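Local coordinates for protein diaminopropionate ammonia-lyase (Escherichia coli, PDB 4D9I) that uses pyridoxal 5'-phosphate to break down both L- and D-2,3-diaminopropionate by alpha,beta-elimination, giving pyruvate and ammonia, at residues H384-E387 and V388-G392; S101-H104 and L105-I109. One frame throughout, in Å; residues are numbered along the deposited sequence.

Contact 1. Residues H384-E387 and V388-G392; sequences HYRE and VVWEG
Arg386 bends at its second torsion (chi2 -52°) and sets CD over one face of the indole of Trp390, four residues on. This is i to i+4 packing along the C-terminal part of helix 382-389 and the residues that follow it, in a fold type II PLP enzyme. Arg386 CD stands 3.7 Å from the centroid of the six-membered ring of Trp390, almost on its normal, a CH-pi contact. The guanidinium is turned 49° from the ring plane. Arg386 NH1 lies 3.2 Å from Trp390 NE1, but both are donors; NE1 gives its hydrogen to the carbonyl of Asn326 of the second subunit. Val389 uses the same spacing: its CG1 sits over one face of the Tyr385 ring, offset toward the rim, 4.0 Å from the centroid. Tyr385 OH is bonded to the Asn326 side chain of the second subunit, so this face of the helix belongs to the dimer interface. Val388 CG2 likewise covers one face of the His384 imidazole. Glu387 and Glu391 run side by side. Their carboxylates come close, and the like charges are probably offset by outside partners: Glu387 forms salt bridges with Lys383 and Lys393, and Glu391 hydrogen-bonds Ser2 of the second subunit. Arg386 O accepts from two backbone amides, Trp390 N at 2.8 Å and Glu391 N at 3.3 Å.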
loop_
_atom_site.group_PDB
_atom_site.type_symbol
_atom_site.label_atom_id
_atom_site.label_comp_id
_atom_site.label_asym_id
_atom_site.label_seq_id
_atom_site.Cartn_x
_atom_site.Cartn_y
_atom_site.Cartn_z
ATOM N N HIS B 384 -1.992 -8.715 -11.592
ATOM C CA HIS B 384 -0.694 -8.036 -11.654
ATOM C C HIS B 384 -0.557 -6.964 -10.590
ATOM O O HIS B 384 0.513 -6.802 -9.953
ATOM C CB HIS B 384 -0.514 -7.477 -13.074
ATOM C CG HIS B 384 0.744 -6.680 -13.269
ATOM N ND1 HIS B 384 1.958 -7.254 -13.366
ATOM C CD2 HIS B 384 0.945 -5.306 -13.366
ATOM C CE1 HIS B 384 2.894 -6.301 -13.520
ATOM N NE2 HIS B 384 2.270 -5.102 -13.522
ATOM N N TYR B 385 -1.625 -6.187 -10.407
ATOM C CA TYR B 385 -1.597 -5.092 -9.436
ATOM C C TYR B 385 -1.244 -5.648 -8.047
ATOM O O TYR B 385 -0.345 -5.143 -7.374
ATOM C CB TYR B 385 -2.942 -4.357 -9.372
ATOM C CG TYR B 385 -2.882 -3.197 -8.390
ATOM C CD1 TYR B 385 -2.262 -2.004 -8.746
ATOM C CD2 TYR B 385 -3.393 -3.326 -7.097
ATOM C CE1 TYR B 385 -2.161 -0.940 -7.850
ATOM C CE2 TYR B 385 -3.307 -2.273 -6.192
ATOM C CZ TYR B 385 -2.694 -1.106 -6.559
ATOM O OH TYR B 385 -2.625 -0.085 -5.674
ATOM N N ARG B 386 -1.940 -6.712 -7.652
ATOM C CA ARG B 386 -1.746 -7.280 -6.317
ATOM C C ARG B 386 -0.414 -8.031 -6.204
ATOM O O ARG B 386 0.238 -8.000 -5.143
ATOM C CB ARG B 386 -2.938 -8.155 -5.911
ATOM C CG ARG B 386 -4.226 -7.365 -5.679
ATOM C CD ARG B 386 -4.020 -6.195 -4.722
ATOM N NE ARG B 386 -5.155 -5.271 -4.740
ATOM C CZ ARG B 386 -5.359 -4.310 -3.840
ATOM N NH1 ARG B 386 -4.505 -4.137 -2.829
ATOM N NH2 ARG B 386 -6.418 -3.510 -3.960
ATOM N N GLU B 387 0.010 -8.677 -7.292
ATOM C CA GLU B 387 1.353 -9.265 -7.331
ATOM C C GLU B 387 2.446 -8.209 -7.062
ATOM O O GLU B 387 3.406 -8.462 -6.315
ATOM C CB GLU B 387 1.583 -10.027 -8.656
ATOM C CG GLU B 387 0.904 -11.377 -8.661
ATOM C CD GLU B 387 0.717 -11.990 -10.047
ATOM O OE1 GLU B 387 1.041 -11.359 -11.071
ATOM O OE2 GLU B 387 0.218 -13.116 -10.103
ATOM N N VAL B 388 2.276 -7.010 -7.619
ATOM C CA VAL B 388 3.227 -5.918 -7.360
ATOM C C VAL B 388 3.134 -5.381 -5.918
ATOM O O VAL B 388 4.149 -5.306 -5.208
ATOM C CB VAL B 388 3.090 -4.756 -8.379
ATOM C CG1 VAL B 388 4.004 -3.577 -8.020
ATOM C CG2 VAL B 388 3.390 -5.233 -9.800
ATOM N N VAL B 389 1.936 -4.982 -5.494
ATOM C CA VAL B 389 1.805 -4.212 -4.231
ATOM C C VAL B 389 1.838 -5.114 -2.999
ATOM O O VAL B 389 2.313 -4.699 -1.926
ATOM C CB VAL B 389 0.602 -3.229 -4.216
ATOM C CG1 VAL B 389 0.677 -2.278 -5.414
ATOM C CG2 VAL B 389 -0.743 -3.946 -4.190
ATOM N N TRP B 390 1.356 -6.346 -3.162
ATOM C CA TRP B 390 1.369 -7.340 -2.066
ATOM C C TRP B 390 2.513 -8.321 -2.116
ATOM O O TRP B 390 3.175 -8.565 -1.104
ATOM C CB TRP B 390 0.066 -8.129 -2.041
ATOM C CG TRP B 390 -1.173 -7.363 -1.625
ATOM C CD1 TRP B 390 -1.262 -6.058 -1.144
ATOM C CD2 TRP B 390 -2.560 -7.870 -1.604
ATOM N NE1 TRP B 390 -2.562 -5.735 -0.857
ATOM C CE2 TRP B 390 -3.390 -6.777 -1.092
ATOM C CE3 TRP B 390 -3.171 -9.079 -1.942
ATOM C CZ2 TRP B 390 -4.771 -6.908 -0.944
ATOM C CZ3 TRP B 390 -4.561 -9.193 -1.790
ATOM C CH2 TRP B 390 -5.336 -8.132 -1.305
ATOM N N GLU B 391 2.758 -8.918 -3.286
ATOM C CA GLU B 391 3.764 -9.992 -3.388
ATOM C C GLU B 391 5.170 -9.417 -3.543
ATOM O O GLU B 391 6.168 -10.112 -3.351
ATOM C CB GLU B 391 3.430 -10.957 -4.538
ATOM C CG GLU B 391 2.105 -11.680 -4.352
ATOM C CD GLU B 391 1.766 -12.655 -5.463
ATOM O OE1 GLU B 391 2.678 -13.170 -6.145
ATOM O OE2 GLU B 391 0.571 -12.947 -5.627
ATOM N N GLY B 392 5.239 -8.137 -3.879
ATOM C CA GLY B 392 6.516 -7.484 -4.137
ATOM C C GLY B 392 7.160 -7.915 -5.451
ATOM O O GLY B 392 8.362 -7.758 -5.627
#

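Contact 2. Residues S101-H104 and L105-I109; sequences SFEH and LKNAI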
loop_
_atom_site.group_PDB
_atom_site.type_symbol
_atom_site.label_atom_id
_atom_site.label_comp_id
_atom_site.label_asym_id
_atom_site.label_seq_id
_atom_site.Cartn_x
_atom_site.Cartn_y
_atom_site.Cartn_z
ATOM N N SER B 101 -26.915 16.586 -27.310
ATOM C CA SER B 101 -26.525 15.801 -26.138
ATOM C C SER B 101 -26.080 14.403 -26.557
ATOM O O SER B 101 -26.457 13.918 -27.621
ATOM C CB SER B 101 -27.689 15.708 -25.144
ATOM O OG SER B 101 -28.855 15.162 -25.749
ATOM N N PHE B 102 -25.302 13.761 -25.697
ATOM C CA PHE B 102 -24.865 12.379 -25.869
ATOM C C PHE B 102 -26.063 11.439 -25.895
ATOM O O PHE B 102 -26.065 10.467 -26.653
ATOM C CB PHE B 102 -23.920 11.998 -24.724
ATOM C CG PHE B 102 -23.159 10.722 -24.948
ATOM C CD1 PHE B 102 -23.507 9.559 -24.261
ATOM C CD2 PHE B 102 -22.074 10.681 -25.816
ATOM C CE1 PHE B 102 -22.787 8.379 -24.453
ATOM C CE2 PHE B 102 -21.356 9.502 -26.013
ATOM C CZ PHE B 102 -21.708 8.355 -25.322
ATOM N N GLU B 103 -27.086 11.740 -25.086
ATOM C CA GLU B 103 -28.331 10.968 -25.080
ATOM C C GLU B 103 -29.094 11.110 -26.392
ATOM O O GLU B 103 -29.662 10.136 -26.886
ATOM C CB GLU B 103 -29.224 11.354 -23.902
ATOM C CG GLU B 103 -30.566 10.626 -23.883
ATOM C CD GLU B 103 -31.238 10.627 -22.524
ATOM O OE1 GLU B 103 -30.757 11.325 -21.598
ATOM O OE2 GLU B 103 -32.264 9.924 -22.376
ATOM N N HIS B 104 -29.105 12.313 -26.961
ATOM C CA HIS B 104 -29.663 12.482 -28.304
ATOM C C HIS B 104 -28.936 11.606 -29.283
ATOM O O HIS B 104 -29.560 10.998 -30.166
ATOM C CB HIS B 104 -29.638 13.937 -28.757
ATOM C CG HIS B 104 -30.730 14.785 -28.151
ATOM N ND1 HIS B 104 -30.498 16.015 -27.654
ATOM C CD2 HIS B 104 -32.090 14.536 -27.962
ATOM C CE1 HIS B 104 -31.649 16.532 -27.180
ATOM N NE2 HIS B 104 -32.622 15.624 -27.366
ATOM N N LEU B 105 -27.614 11.520 -29.135
ATOM C CA LEU B 105 -26.790 10.645 -29.978
ATOM C C LEU B 105 -27.098 9.166 -29.756
ATOM O O LEU B 105 -27.234 8.410 -30.723
ATOM C CB LEU B 105 -25.289 10.893 -29.766
ATOM C CG LEU B 105 -24.553 11.837 -30.718
ATOM C CD1 LEU B 105 -23.073 11.901 -30.381
ATOM C CD2 LEU B 105 -24.751 11.409 -32.167
ATOM N N LYS B 106 -27.187 8.764 -28.483
ATOM C CA LYS B 106 -27.530 7.385 -28.115
ATOM C C LYS B 106 -28.737 6.876 -28.909
ATOM O O LYS B 106 -28.708 5.773 -29.469
ATOM C CB LYS B 106 -27.794 7.259 -26.611
ATOM C CG LYS B 106 -26.548 7.398 -25.739
ATOM C CD LYS B 106 -26.848 7.179 -24.257
ATOM C CE LYS B 106 -26.964 5.700 -23.928
ATOM N NZ LYS B 106 -27.580 5.457 -22.600
ATOM N N ASN B 107 -29.775 7.708 -28.978
ATOM C CA ASN B 107 -31.018 7.362 -29.646
ATOM C C ASN B 107 -31.124 7.864 -31.081
ATOM O O ASN B 107 -32.214 7.891 -31.644
ATOM C CB ASN B 107 -32.201 7.879 -28.826
ATOM C CG ASN B 107 -32.287 7.221 -27.466
ATOM O OD1 ASN B 107 -32.387 5.998 -27.362
ATOM N ND2 ASN B 107 -32.248 8.029 -26.414
ATOM N N ALA B 108 -29.995 8.251 -31.672
ATOM C CA ALA B 108 -29.986 8.686 -33.061
ATOM C C ALA B 108 -30.359 7.529 -33.989
ATOM O O ALA B 108 -30.163 6.354 -33.658
ATOM C CB ALA B 108 -28.638 9.269 -33.447
ATOM N N ILE B 109 -30.900 7.884 -35.146
ATOM C CA ILE B 109 -31.362 6.925 -36.124
ATOM C C ILE B 109 -30.482 6.982 -37.375
ATOM O O ILE B 109 -30.230 8.054 -37.921
ATOM C CB ILE B 109 -32.848 7.203 -36.464
ATOM C CG1 ILE B 109 -33.753 6.279 -35.648
ATOM C CG2 ILE B 109 -33.125 7.080 -37.954
ATOM C CD1 ILE B 109 -35.225 6.546 -35.871
#
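Ser101 meets Leu105 across the first turn of the short helix 102-106, its O taking the hydrogen of Leu105 N at 3.1 Å. Ser101 is also the N-cap. With chi1 at 56°, its OG turns back over the first turn and accepts from His104 N at 3.1 Å. This capping bond satisfies an amide that has no earlier helical carbonyl to use. Phe102 O receives Lys106 N at 2.7 Å, the shortest of the three hydrogen bonds that join 101-104 to 105-109. Glu103 O receives Asn107 N at 3.2 Å. Asn107 is the first residue to leave helical angles, so this last bond spans the end of the helix. Ala108 N then turns back to Leu105 O at 2.9 Å. Thus every backbone amide from His104 to Ala108 has an acceptor.

The Asn107 amide lies alongside the Glu103 side chain, pointing the same way, with Asn107 ND2 4.0 Å from Glu103 CG and the two flat groups 50° apart. The aliphatic part of Lys106 packs on Phe102: Lys106 CG comes obliquely to the Phe102 ring, 4.0 Å from CD1.

The helix packs by its apolar residues. Leu105 rests on Ala86 and Cys90 of helix 81-93, while Phe102 reaches Gln133 at the end of helix 122-133 and Leu134 just beyond.

Contact 2 comes first along the chain and contact 1 closes the helical part of it, after the last strand, 370-375. Their centres are 42 Å apart and their nearest atoms about 28 Å, so they do not touch. Each is centred on one short helix and runs on into the residues that follow it. Helix 102-106 sits by helices 81-93 and 122-133 and leads toward strand 114-118 of the four-stranded parallel sheet. Helix 382-389 follows a strand of the larger mixed sheet and meets the second subunit. Contact 1 therefore belongs to the homodimer interface, whereas contact 2 is local packing that the partner chain does not reach.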